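Local coordinates for uncharacterized protein (Bacteroides ovatus, PDB 4IRT) that is of unknown function but is a putative neuraminidase, built on a BNR repeat-like domain of the beta-propeller clan, at residues 37-42 with 401-406; 101-104 with 108-111; 218-221 with 227-230; 222-227 with 283-288; 318-323 with 372-377. All blocks are in the same frame, centred on the assembly; numbering follows the deposited sequence.

Overall arrangement
All five contacts sit in one beta-propeller chain. Contacts 1 and 5 are buried and carried by side chains over aromatic faces: contact 1 packs strand 34-40 on strand 401-407 with aliphatic groups and a tyrosine, while contact 5 sets a helix tryptophan on strand 318-322 and adds polar bonds at the indole nitrogen, one to a water. Contacts 2, 3 and 4 are only partly buried and lie in or reach connecting loops; 2 and 3 rest on direct backbone bonds, while 4 joins a threonine methyl, an asparagine amide and two waters. Contacts 3 and 4 touch, since residues 222-226 join the two segments of contact 3 and E227 belongs to both. Contacts 1 and 4 lie on opposite sides of the chain's centre.

Contact 1 (37-42 with 401-406); sequences ISYYDN and QMIYVL. With EDO (1,2-ethanediol), chain I.
I403 packs against I37 and Y39 where two neighbouring sheets of the beta-propeller face each other. Strand 34-40 belongs to the sheet that also holds 45-52, whereas strand 401-407 lies between 5-12 and 381-385, a sheet in which the chain's first strand pairs with its last, as in the ring closure of many propellers. The two strand segments run nearly antiparallel, at 162°, but their axes stay 10.0 Å apart, so side chains alone fill the gap. From CB of I403 two branches part. The CG2 methyl, anti to the backbone N, lies alongside the tip of I37, with I403 CG2 4.1 Å from I37 CD1. The other branch leaves through CG1, anti to the carbonyl carbon (chi1 -67°), and carries CD1 across to the tyrosine. There I403 CD1 stands over one ring face, 3.5 Å from the Y39 centroid and 22° off the normal. It is displaced toward the inner end of the ring, so Y39 CG is its nearest atom at 3.3 Å and Y39 CD2 follows at 3.4 Å: a close CH-pi contact. V405 adds a methyl farther along, its CG2 4.2 Å from I37 CD1. Were Y39 an alanine, I403 CD1 would probably lose the ring face it packs on and face a gap. F383 and Q385 of strand 381-385 also touch I403. Past the end of strand 34-40, the carbonyl O of N42 accepts a hydrogen bond from O2 of a 1,2-ethanediol at 2.7 Å.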
# COMPACT_ATOMS: atom_id res chain seq x y z
N ILE A 37 2.75 -0.30 -15.26
CA ILE A 37 2.52 -1.45 -14.41
C ILE A 37 3.84 -2.17 -14.23
O ILE A 37 4.77 -2.02 -15.04
CB ILE A 37 1.45 -2.39 -15.04
CG1 ILE A 37 0.89 -3.37 -14.00
CG2 ILE A 37 2.01 -3.11 -16.27
CD1 ILE A 37 -0.30 -4.14 -14.54
N SER A 38 3.95 -2.95 -13.16
CA SER A 38 5.15 -3.74 -12.93
C SER A 38 4.75 -5.04 -12.24
O SER A 38 3.82 -5.05 -11.45
CB SER A 38 6.18 -2.97 -12.05
OG SER A 38 5.65 -2.59 -10.79
N TYR A 39 5.48 -6.09 -12.56
CA TYR A 39 5.26 -7.40 -11.98
C TYR A 39 6.43 -8.29 -12.26
O TYR A 39 7.31 -7.94 -13.08
CB TYR A 39 4.01 -8.05 -12.52
CG TYR A 39 3.97 -8.22 -14.01
CD1 TYR A 39 3.46 -7.22 -14.82
CD2 TYR A 39 4.37 -9.42 -14.61
CE1 TYR A 39 3.37 -7.39 -16.20
CE2 TYR A 39 4.28 -9.60 -15.98
CZ TYR A 39 3.80 -8.55 -16.76
OH TYR A 39 3.69 -8.72 -18.12
N TYR A 40 6.48 -9.43 -11.56
CA TYR A 40 7.41 -10.48 -11.90
C TYR A 40 6.77 -11.51 -12.83
O TYR A 40 5.65 -11.98 -12.56
CB TYR A 40 7.87 -11.21 -10.65
CG TYR A 40 8.67 -10.41 -9.64
CD1 TYR A 40 9.98 -10.04 -9.92
CD2 TYR A 40 8.16 -10.12 -8.38
CE1 TYR A 40 10.71 -9.32 -9.00
CE2 TYR A 40 8.89 -9.41 -7.44
CZ TYR A 40 10.19 -9.04 -7.74
OH TYR A 40 10.97 -8.34 -6.83
N ASP A 41 7.48 -11.87 -13.88
CA ASP A 41 7.05 -12.93 -14.76
C ASP A 41 7.33 -14.31 -14.15
O ASP A 41 7.89 -14.42 -13.07
CB ASP A 41 7.61 -12.73 -16.18
CG ASP A 41 9.07 -13.12 -16.34
OD1 ASP A 41 9.69 -13.75 -15.44
OD2 ASP A 41 9.62 -12.78 -17.42
N ASN A 42 6.89 -15.37 -14.82
CA ASN A 42 7.01 -16.69 -14.23
C ASN A 42 8.44 -17.17 -13.99
O ASN A 42 8.67 -18.09 -13.20
CB ASN A 42 6.30 -17.74 -15.10
CG ASN A 42 5.89 -18.97 -14.27
OD1 ASN A 42 5.32 -18.83 -13.19
ND2 ASN A 42 6.17 -20.14 -14.79
N GLN A 401 -0.68 -17.04 -13.92
CA GLN A 401 -2.04 -16.58 -14.19
C GLN A 401 -2.03 -15.15 -14.78
O GLN A 401 -1.12 -14.32 -14.53
CB GLN A 401 -2.92 -16.64 -12.91
CG GLN A 401 -2.96 -18.02 -12.25
CD GLN A 401 -3.58 -19.10 -13.13
OE1 GLN A 401 -2.92 -20.11 -13.54
NE2 GLN A 401 -4.81 -18.88 -13.49
N MSE A 402 -3.06 -14.86 -15.57
CA MSE A 402 -3.14 -13.56 -16.25
C MSE A 402 -3.24 -12.44 -15.27
O MSE A 402 -4.00 -12.52 -14.32
CB MSE A 402 -4.38 -13.59 -17.14
CG MSE A 402 -4.65 -12.31 -17.89
SE MSE A 402 -3.24 -11.87 -19.15
CE MSE A 402 -3.59 -13.34 -20.40
N ILE A 403 -2.47 -11.38 -15.51
CA ILE A 403 -2.60 -10.10 -14.79
C ILE A 403 -3.53 -9.22 -15.62
O ILE A 403 -3.44 -9.15 -16.87
CB ILE A 403 -1.26 -9.41 -14.60
CG1 ILE A 403 -0.38 -10.23 -13.64
CG2 ILE A 403 -1.43 -8.01 -14.05
CD1 ILE A 403 1.10 -9.89 -13.78
N TYR A 404 -4.48 -8.60 -14.93
CA TYR A 404 -5.40 -7.63 -15.54
C TYR A 404 -5.32 -6.29 -14.87
O TYR A 404 -5.00 -6.20 -13.67
CB TYR A 404 -6.83 -8.08 -15.36
CG TYR A 404 -7.15 -9.48 -15.83
CD1 TYR A 404 -7.00 -10.57 -14.99
CD2 TYR A 404 -7.64 -9.70 -17.11
CE1 TYR A 404 -7.30 -11.86 -15.42
CE2 TYR A 404 -7.96 -10.97 -17.56
CZ TYR A 404 -7.80 -12.05 -16.70
OH TYR A 404 -8.10 -13.30 -17.15
N VAL A 405 -5.70 -5.25 -15.60
CA VAL A 405 -6.16 -4.05 -14.93
C VAL A 405 -7.69 -4.10 -14.94
O VAL A 405 -8.32 -4.18 -16.02
CB VAL A 405 -5.62 -2.77 -15.59
CG1 VAL A 405 -6.25 -1.54 -14.96
CG2 VAL A 405 -4.11 -2.73 -15.49
N LEU A 406 -8.27 -4.08 -13.76
CA LEU A 406 -9.70 -4.05 -13.63
C LEU A 406 -10.14 -2.60 -13.55
O LEU A 406 -9.81 -1.86 -12.58
CB LEU A 406 -10.14 -4.86 -12.41
CG LEU A 406 -11.63 -5.24 -12.32
CD1 LEU A 406 -11.84 -6.26 -11.21
CD2 LEU A 406 -12.48 -4.02 -12.05
C1 EDO I . 10.77 -18.75 -9.88
O1 EDO I . 11.28 -19.80 -9.06
C2 EDO I . 11.06 -19.06 -11.33
O2 EDO I . 10.04 -19.94 -11.80

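Contact 2 (101-104 with 108-111); sequences RSIA and LELG
E109 O takes the amide of I103 in a hydrogen bond of 2.9 Å from I103 N, the donor tilted 22° from the carbonyl plane. The same oxygen also meets a carbon donor, S102 CA, at 3.3 Å. A second backbone bond closes the other end of the contact, G111 N reaching R101 O over 3.2 Å in an almost straight line (168° at the hydrogen). S102 and L110 are thus a non-hydrogen-bonded antiparallel pair with one bond before and one after, their CA atoms 4.6 Å apart. This single bridge folds the chain back just after strand 99-101 of the propeller, and the backbone of S102 is also hydrogen-bonded to I86 of strand 86-90. The hydroxyl of S102 has partners beyond the bridge, S107 O and the I86 amide. Outside the backbone, I103 and E109 pack on each other. The CG1 of I103 stands between the backbone N and the carbonyl carbon (chi1 65°), which brings CD1 over the E109 stem, 3.9 Å from E109 CB, while I103 CG2 lies 3.7 Å from G111 N. L110 is buried; its CB points away from 101-104, but CD2 folds back to rest against R101 C at 3.7 Å. The side chain also packs on L46 and L48 of strand 45-52 and on V88 of strand 86-90.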
# COMPACT_ATOMS: atom_id res chain seq x y z
N ARG A 101 16.14 3.46 -12.12
CA ARG A 101 15.33 4.50 -12.76
C ARG A 101 15.36 4.29 -14.25
O ARG A 101 16.33 3.77 -14.79
CB ARG A 101 15.88 5.90 -12.49
CG ARG A 101 15.54 6.53 -11.16
CD ARG A 101 15.89 8.02 -11.15
NE ARG A 101 17.31 8.30 -11.39
CZ ARG A 101 18.22 8.62 -10.45
NH1 ARG A 101 17.91 8.69 -9.17
NH2 ARG A 101 19.47 8.87 -10.82
N SER A 102 14.28 4.72 -14.92
CA SER A 102 14.22 4.80 -16.38
C SER A 102 15.45 5.47 -16.93
O SER A 102 15.93 6.46 -16.35
CB SER A 102 13.03 5.68 -16.82
OG SER A 102 11.81 5.08 -16.56
N ILE A 103 15.93 5.01 -18.08
CA ILE A 103 17.07 5.67 -18.74
C ILE A 103 16.66 6.99 -19.40
O ILE A 103 17.50 7.81 -19.71
CB ILE A 103 17.74 4.76 -19.80
CG1 ILE A 103 16.81 4.45 -20.97
CG2 ILE A 103 18.23 3.45 -19.17
CD1 ILE A 103 17.52 3.67 -22.08
N ALA A 104 15.36 7.19 -19.61
CA ALA A 104 14.82 8.38 -20.26
C ALA A 104 13.35 8.53 -19.85
O ALA A 104 12.76 7.56 -19.36
CB ALA A 104 14.92 8.23 -21.79
N LEU A 108 10.71 2.18 -20.46
CA LEU A 108 10.60 0.96 -19.68
C LEU A 108 11.97 0.34 -19.43
O LEU A 108 12.08 -0.56 -18.62
CB LEU A 108 9.72 -0.06 -20.41
CG LEU A 108 8.29 0.33 -20.72
CD1 LEU A 108 7.61 -0.82 -21.44
CD2 LEU A 108 7.51 0.70 -19.45
N GLU A 109 13.00 0.86 -20.09
CA GLU A 109 14.35 0.39 -19.87
C GLU A 109 14.96 1.09 -18.67
O GLU A 109 14.84 2.32 -18.50
CB GLU A 109 15.23 0.69 -21.09
CG GLU A 109 14.77 0.05 -22.38
CD GLU A 109 15.83 0.27 -23.44
OE1 GLU A 109 16.99 -0.21 -23.28
OE2 GLU A 109 15.51 0.97 -24.41
N LEU A 110 15.62 0.29 -17.84
CA LEU A 110 16.21 0.71 -16.60
C LEU A 110 17.74 0.73 -16.71
O LEU A 110 18.33 -0.06 -17.42
CB LEU A 110 15.83 -0.29 -15.51
CG LEU A 110 14.34 -0.44 -15.20
CD1 LEU A 110 14.10 -1.55 -14.19
CD2 LEU A 110 13.85 0.90 -14.67
N GLY A 111 18.37 1.64 -15.99
CA GLY A 111 19.81 1.60 -15.80
C GLY A 111 20.23 0.62 -14.70
O GLY A 111 19.46 -0.25 -14.27

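Contact 3 (218-221 with 227-230); sequences GVTW and ERYE
W221 and Y229 meet through backbone, water and side chain together. The carbonyl O of W221 accepts the amide of Y229, 2.8 Å from Y229 N, with 155° at the hydrogen; R228 CA lies 3.6 Å from the same oxygen as a weaker carbon donor. On the return side a water takes the place of a direct bond, accepting from W221 N at 2.9 Å and donating to Y229 O at 3.0 Å, so the two segments form a wedge that opens from a bonded end to a hydrated one. Alongside, W221 CB lies 3.9 Å from Y229 CD2, while the W221 carbonyl sits at the edge of that ring. T220 comes across R228, its CG2 methyl 3.6 Å above the guanidinium plane and off toward the rim; the arginine reaches it because its chain is extended from CG to NE. A second shell sets these groups in place. The indole bends back on its own segment, W221 NE1 donating to G218 O at 2.8 Å, from well above that carbonyl's plane. T220 OG1 is hydrogen-bonded to D216 OD2, and the Y229 hydroxyl to Y211 O and the amide of E239. The pairing pinches off the 222-226 turn inside the long loop between propeller strands 206-214 and 239-242. With a methyl over one guanidinium face and no acidic partner from 218-221, R228 meets T220 by van der Waals packing rather than by charge.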
# COMPACT_ATOMS: atom_id res chain seq x y z
N GLY A 218 7.37 16.39 5.06
CA GLY A 218 7.94 15.48 6.03
C GLY A 218 8.86 16.05 7.09
O GLY A 218 9.31 15.30 7.95
N VAL A 219 9.14 17.35 7.06
CA VAL A 219 10.06 17.97 8.02
C VAL A 219 9.42 18.02 9.43
O VAL A 219 10.04 17.61 10.44
CB VAL A 219 10.51 19.38 7.54
CG1 VAL A 219 11.43 20.07 8.56
CG2 VAL A 219 11.21 19.28 6.17
N THR A 220 8.20 18.52 9.50
CA THR A 220 7.46 18.58 10.77
C THR A 220 6.12 17.87 10.66
O THR A 220 5.54 17.78 9.57
CB THR A 220 7.24 20.02 11.25
OG1 THR A 220 6.41 20.73 10.32
CG2 THR A 220 8.57 20.75 11.42
N TRP A 221 5.63 17.42 11.81
CA TRP A 221 4.49 16.51 11.87
C TRP A 221 3.47 16.99 12.90
O TRP A 221 3.87 17.51 13.94
CB TRP A 221 4.98 15.09 12.22
CG TRP A 221 5.74 14.51 11.06
CD1 TRP A 221 7.08 14.70 10.77
CD2 TRP A 221 5.20 13.73 9.99
NE1 TRP A 221 7.39 14.08 9.58
CE2 TRP A 221 6.27 13.45 9.09
CE3 TRP A 221 3.92 13.21 9.71
CZ2 TRP A 221 6.10 12.69 7.95
CZ3 TRP A 221 3.75 12.44 8.58
CH2 TRP A 221 4.85 12.17 7.71
N GLU A 227 -1.74 20.12 17.38
CA GLU A 227 -0.44 20.17 18.05
C GLU A 227 0.66 19.70 17.09
O GLU A 227 0.50 18.73 16.35
CB GLU A 227 -0.40 19.30 19.31
CG GLU A 227 -1.46 19.63 20.35
CD GLU A 227 -2.78 18.91 20.13
OE1 GLU A 227 -3.04 18.38 19.01
OE2 GLU A 227 -3.59 18.87 21.08
N ARG A 228 1.77 20.39 17.13
CA ARG A 228 2.98 19.90 16.48
C ARG A 228 3.63 18.83 17.33
O ARG A 228 3.87 19.04 18.51
CB ARG A 228 3.98 21.02 16.29
CG ARG A 228 5.21 20.56 15.55
CD ARG A 228 6.03 21.74 15.11
NE ARG A 228 7.43 21.36 15.06
CZ ARG A 228 8.44 22.21 14.90
NH1 ARG A 228 8.21 23.52 14.76
NH2 ARG A 228 9.68 21.74 14.87
N TYR A 229 3.94 17.69 16.75
CA TYR A 229 4.69 16.66 17.47
C TYR A 229 6.13 17.07 17.82
O TYR A 229 6.84 17.70 17.02
CB TYR A 229 4.82 15.41 16.60
CG TYR A 229 3.64 14.49 16.57
CD1 TYR A 229 3.41 13.60 17.62
CD2 TYR A 229 2.83 14.38 15.44
CE1 TYR A 229 2.37 12.71 17.57
CE2 TYR A 229 1.77 13.47 15.39
CZ TYR A 229 1.56 12.62 16.45
OH TYR A 229 0.53 11.69 16.43
N GLU A 230 6.54 16.71 19.02
CA GLU A 230 7.96 16.66 19.33
C GLU A 230 8.42 15.29 18.86
O GLU A 230 7.87 14.27 19.29
CB GLU A 230 8.19 16.85 20.82
CG GLU A 230 7.61 18.19 21.28
CD GLU A 230 8.22 18.72 22.57
OE1 GLU A 230 9.46 18.66 22.73
OE2 GLU A 230 7.44 19.22 23.42
O HOH W 1 7.27 17.96 14.10

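Contact 4 (222-227 with 283-288); sequences YKTSGE and VWNDGK. With EDO (1,2-ethanediol), chain M.
A type I beta turn, K223 to G226, meets the end of strand 278-285 where two neighbouring sheets of the propeller adjoin, T224 pressing on N285. The threonine methyl makes the direct contact, T224 CG2 lying 3.6 Å from N285 CG. N285 holds its amide toward the turn with CG anti to the backbone N (chi1 -175°). Its oxygen closes an Asx turn: G287 N donates to N285 OD1 at 2.8 Å, from above the plane of that carbonyl. The amide nitrogen serves the interface instead, through a water 3.0 Å from N285 ND2 that donates to T224 OG1 at 2.7 Å; E239 is a further partner of this hydroxyl. A second water bridges the backbones, donating to both T224 O and G287 O at 2.6 Å. A leucine in place of N285 would probably leave the bridging water without its ND2 donor and the G287 amide without its turn partner. W290 of strand 290-294 packs on both T224 and N285. Beside the turn, O1 of a 1,2-ethanediol donates to K223 O at 2.9 Å.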
# COMPACT_ATOMS: atom_id res chain seq x y z
N TYR A 222 2.18 16.83 12.58
CA TYR A 222 1.05 17.35 13.38
C TYR A 222 0.03 16.28 13.73
O TYR A 222 -0.12 15.29 13.04
CB TYR A 222 0.36 18.49 12.62
CG TYR A 222 1.19 19.77 12.66
CD1 TYR A 222 2.26 19.95 11.79
CD2 TYR A 222 0.92 20.77 13.59
CE1 TYR A 222 3.04 21.10 11.84
CE2 TYR A 222 1.68 21.94 13.64
CZ TYR A 222 2.74 22.10 12.76
OH TYR A 222 3.53 23.23 12.83
N LYS A 223 -0.70 16.54 14.81
CA LYS A 223 -1.90 15.79 15.14
C LYS A 223 -3.08 16.49 14.48
O LYS A 223 -2.98 17.66 14.11
CB LYS A 223 -2.10 15.76 16.65
CG LYS A 223 -0.93 15.13 17.42
CD LYS A 223 -1.32 14.86 18.87
CE LYS A 223 -0.19 14.20 19.65
NZ LYS A 223 -0.58 13.67 20.99
N THR A 224 -4.19 15.77 14.35
CA THR A 224 -5.42 16.33 13.80
C THR A 224 -5.91 17.53 14.61
O THR A 224 -6.54 18.46 14.06
CB THR A 224 -6.59 15.32 13.79
OG1 THR A 224 -6.83 14.88 15.13
CG2 THR A 224 -6.32 14.13 12.85
N SER A 225 -5.66 17.48 15.91
CA SER A 225 -6.12 18.48 16.83
C SER A 225 -5.21 19.72 16.83
O SER A 225 -5.46 20.67 17.57
CB SER A 225 -6.25 17.87 18.24
OG SER A 225 -5.13 17.04 18.58
N GLY A 226 -4.17 19.71 16.01
CA GLY A 226 -3.37 20.91 15.74
C GLY A 226 -2.02 21.00 16.41
O GLY A 226 -1.21 21.85 16.05
N GLU A 227 -1.74 20.12 17.38
CA GLU A 227 -0.44 20.17 18.05
C GLU A 227 0.66 19.70 17.09
O GLU A 227 0.50 18.73 16.35
CB GLU A 227 -0.40 19.30 19.31
CG GLU A 227 -1.46 19.63 20.35
CD GLU A 227 -2.78 18.91 20.13
OE1 GLU A 227 -3.04 18.38 19.01
OE2 GLU A 227 -3.59 18.87 21.08
N VAL A 283 -11.66 3.66 9.63
CA VAL A 283 -11.43 4.65 10.69
C VAL A 283 -11.09 5.94 9.97
O VAL A 283 -10.21 5.96 9.11
CB VAL A 283 -10.28 4.20 11.58
CG1 VAL A 283 -9.84 5.25 12.59
CG2 VAL A 283 -10.59 2.87 12.25
N TRP A 284 -11.73 7.04 10.34
CA TRP A 284 -11.47 8.31 9.68
C TRP A 284 -11.70 9.48 10.62
O TRP A 284 -12.36 9.33 11.67
CB TRP A 284 -12.34 8.47 8.43
CG TRP A 284 -13.80 8.86 8.70
CD1 TRP A 284 -14.36 10.11 8.58
CD2 TRP A 284 -14.86 7.99 9.12
NE1 TRP A 284 -15.70 10.07 8.92
CE2 TRP A 284 -16.02 8.79 9.27
CE3 TRP A 284 -14.94 6.62 9.43
CZ2 TRP A 284 -17.24 8.26 9.66
CZ3 TRP A 284 -16.16 6.10 9.80
CH2 TRP A 284 -17.30 6.94 9.94
N ASN A 285 -11.13 10.62 10.26
CA ASN A 285 -11.21 11.84 11.05
C ASN A 285 -11.85 12.91 10.20
O ASN A 285 -11.47 13.06 9.05
CB ASN A 285 -9.82 12.29 11.48
CG ASN A 285 -9.87 13.49 12.42
OD1 ASN A 285 -9.92 14.64 11.98
ND2 ASN A 285 -9.88 13.21 13.72
N ASP A 286 -12.85 13.60 10.75
CA ASP A 286 -13.65 14.59 10.01
C ASP A 286 -13.15 16.03 10.19
O ASP A 286 -13.79 17.00 9.73
CB ASP A 286 -15.14 14.45 10.38
CG ASP A 286 -15.43 14.75 11.83
OD1 ASP A 286 -14.57 15.35 12.51
OD2 ASP A 286 -16.54 14.38 12.30
N GLY A 287 -12.01 16.16 10.83
CA GLY A 287 -11.41 17.45 11.17
C GLY A 287 -11.49 17.65 12.67
O GLY A 287 -10.67 18.34 13.25
N LYS A 288 -12.49 17.02 13.31
CA LYS A 288 -12.74 17.26 14.73
C LYS A 288 -12.74 16.01 15.58
O LYS A 288 -12.45 16.09 16.76
CB LYS A 288 -14.10 17.96 14.89
CG LYS A 288 -14.27 19.27 14.12
CD LYS A 288 -13.18 20.30 14.42
CE LYS A 288 -13.25 20.84 15.85
NZ LYS A 288 -14.20 21.99 15.96
C1 EDO M . -3.28 20.15 12.11
O1 EDO M . -2.91 18.90 11.51
C2 EDO M . -4.14 21.03 11.21
O2 EDO M . -5.35 20.34 10.87
O HOH W 2 -9.44 15.29 15.77
O HOH W 3 -8.34 18.59 12.12

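Contact 5 (318-323 with 372-377); sequences RIVVEG and ELWKKQ
V320 lies over one face of the W374 indole. Its CB sits 3.4 Å above the ring plane and 3.5 Å from the centroid of the five-membered ring, only 9° off the normal, a nearly vertical CH-pi contact. The two methyls spread over the rest: V320 CG1 lies 3.7 Å from W374 CG, and CG2 spans the six-membered ring. W374 extends toward the strand with CG anti to the backbone N (chi1 175°), which carries the indole to V320. Its short helix 371-377, the one assigned in this otherwise beta chain, runs alongside strand 318-322, an outermost strand of a four-stranded propeller sheet, paired with 325-330. The indole edge is used as well as its face. W374 NE1 donates to V321 O at 3.3 Å; the acceptor lies in the ring plane, but the donor stands above the plane of the carbonyl and the bond is bent. A water 2.9 Å from V321 N takes that amide's hydrogen and is a weak second acceptor for the indole nitrogen. Farther along the same edge, E322 CB approaches W374 CZ2 at 4.0 Å; in the conformer given, E322 OE2 forms a salt bridge with R378. On the helix itself K375 NZ forms a salt bridge with E372 OE2 at 2.9 Å, the oxygen offering its syn lone pair, and K375 makes a cation-pi contact with Y184.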
# COMPACT_ATOMS: atom_id res chain seq x y z
N ARG A 318 -8.04 -1.99 0.42
CA ARG A 318 -7.75 -0.65 -0.13
C ARG A 318 -9.05 0.14 -0.20
O ARG A 318 -10.13 -0.46 -0.25
CB ARG A 318 -7.13 -0.71 -1.53
CG ARG A 318 -5.74 -1.33 -1.66
CD ARG A 318 -4.68 -0.31 -1.49
NE ARG A 318 -3.29 -0.75 -1.68
CZ ARG A 318 -2.43 -0.16 -2.50
NH1 ARG A 318 -2.80 0.84 -3.31
NH2 ARG A 318 -1.19 -0.60 -2.54
N ILE A 319 -8.93 1.46 -0.22
CA ILE A 319 -10.08 2.36 -0.31
C ILE A 319 -9.77 3.55 -1.21
O ILE A 319 -8.62 4.01 -1.31
CB ILE A 319 -10.50 2.92 1.06
CG1 ILE A 319 -9.29 3.47 1.84
CG2 ILE A 319 -11.25 1.89 1.88
CD1 ILE A 319 -9.68 4.26 3.08
N VAL A 320 -10.81 4.06 -1.85
CA VAL A 320 -10.76 5.43 -2.37
C VAL A 320 -12.01 6.16 -1.87
O VAL A 320 -13.04 5.54 -1.61
CB VAL A 320 -10.63 5.50 -3.90
CG1 VAL A 320 -9.28 4.90 -4.34
CG2 VAL A 320 -11.81 4.85 -4.61
N VAL A 321 -11.86 7.47 -1.71
CA VAL A 321 -12.90 8.31 -1.16
C VAL A 321 -13.19 9.51 -2.08
O VAL A 321 -12.28 10.08 -2.69
CB VAL A 321 -12.52 8.79 0.24
CG1 VAL A 321 -13.67 9.55 0.92
CG2 VAL A 321 -12.09 7.62 1.10
N GLU A 322 -14.48 9.86 -2.15
CA GLU A 322 -14.95 11.03 -2.88
C GLU A 322 -15.95 11.76 -1.98
O GLU A 322 -17.12 11.37 -1.89
CB GLU A 322 -15.60 10.58 -4.19
CG GLU A 322 -16.51 11.60 -4.89
CD GLU A 322 -15.80 12.87 -5.28
OE1 GLU A 322 -15.70 13.78 -4.44
OE2 GLU A 322 -15.35 12.96 -6.45
N GLY A 323 -15.49 12.76 -1.24
CA GLY A 323 -16.40 13.57 -0.41
C GLY A 323 -17.32 12.79 0.52
O GLY A 323 -18.54 13.01 0.55
N GLU A 372 -2.78 7.45 -8.46
CA GLU A 372 -2.75 8.71 -9.19
C GLU A 372 -3.93 8.91 -10.14
O GLU A 372 -4.47 10.00 -10.27
CB GLU A 372 -1.39 8.86 -9.89
CG GLU A 372 -0.23 8.80 -8.88
CD GLU A 372 -0.45 9.70 -7.65
OE1 GLU A 372 -0.46 10.93 -7.81
OE2 GLU A 372 -0.63 9.17 -6.53
N LEU A 373 -4.39 7.84 -10.78
CA LEU A 373 -5.56 7.92 -11.62
C LEU A 373 -6.81 8.26 -10.82
O LEU A 373 -7.64 9.01 -11.29
CB LEU A 373 -5.78 6.60 -12.35
CG LEU A 373 -6.85 6.59 -13.42
CD1 LEU A 373 -6.54 7.55 -14.56
CD2 LEU A 373 -6.93 5.17 -13.95
N TRP A 374 -6.93 7.74 -9.61
CA TRP A 374 -8.05 8.12 -8.77
C TRP A 374 -7.95 9.63 -8.44
O TRP A 374 -8.95 10.37 -8.57
CB TRP A 374 -8.14 7.25 -7.51
CG TRP A 374 -9.22 7.76 -6.62
CD1 TRP A 374 -9.06 8.54 -5.51
CD2 TRP A 374 -10.62 7.65 -6.84
NE1 TRP A 374 -10.28 8.87 -5.00
CE2 TRP A 374 -11.26 8.33 -5.78
CE3 TRP A 374 -11.40 6.99 -7.79
CZ2 TRP A 374 -12.64 8.39 -5.67
CZ3 TRP A 374 -12.78 7.07 -7.67
CH2 TRP A 374 -13.37 7.75 -6.60
N LYS A 375 -6.77 10.09 -8.03
CA LYS A 375 -6.61 11.48 -7.65
C LYS A 375 -6.87 12.45 -8.79
O LYS A 375 -7.48 13.50 -8.59
CB LYS A 375 -5.20 11.73 -7.12
CG LYS A 375 -4.86 11.05 -5.81
CD LYS A 375 -3.42 11.42 -5.47
CE LYS A 375 -2.86 10.60 -4.35
NZ LYS A 375 -1.39 10.86 -4.33
N LYS A 376 -6.40 12.12 -9.99
CA LYS A 376 -6.44 13.06 -11.12
C LYS A 376 -7.70 12.90 -11.94
O LYS A 376 -8.20 13.88 -12.48
CB LYS A 376 -5.23 12.87 -12.04
CG LYS A 376 -3.88 13.01 -11.37
CD LYS A 376 -3.51 14.45 -11.10
CE LYS A 376 -2.13 14.51 -10.46
NZ LYS A 376 -1.62 15.90 -10.34
N GLN A 377 -8.21 11.68 -12.06
CA GLN A 377 -9.33 11.41 -12.97
C GLN A 377 -10.57 10.75 -12.36
O GLN A 377 -11.55 10.54 -13.05
CB GLN A 377 -8.84 10.61 -14.18
CG GLN A 377 -7.77 11.32 -14.99
CD GLN A 377 -7.52 10.65 -16.32
OE1 GLN A 377 -8.44 10.13 -16.94
NE2 GLN A 377 -6.27 10.67 -16.77
O HOH W 4 -9.32 8.89 -1.87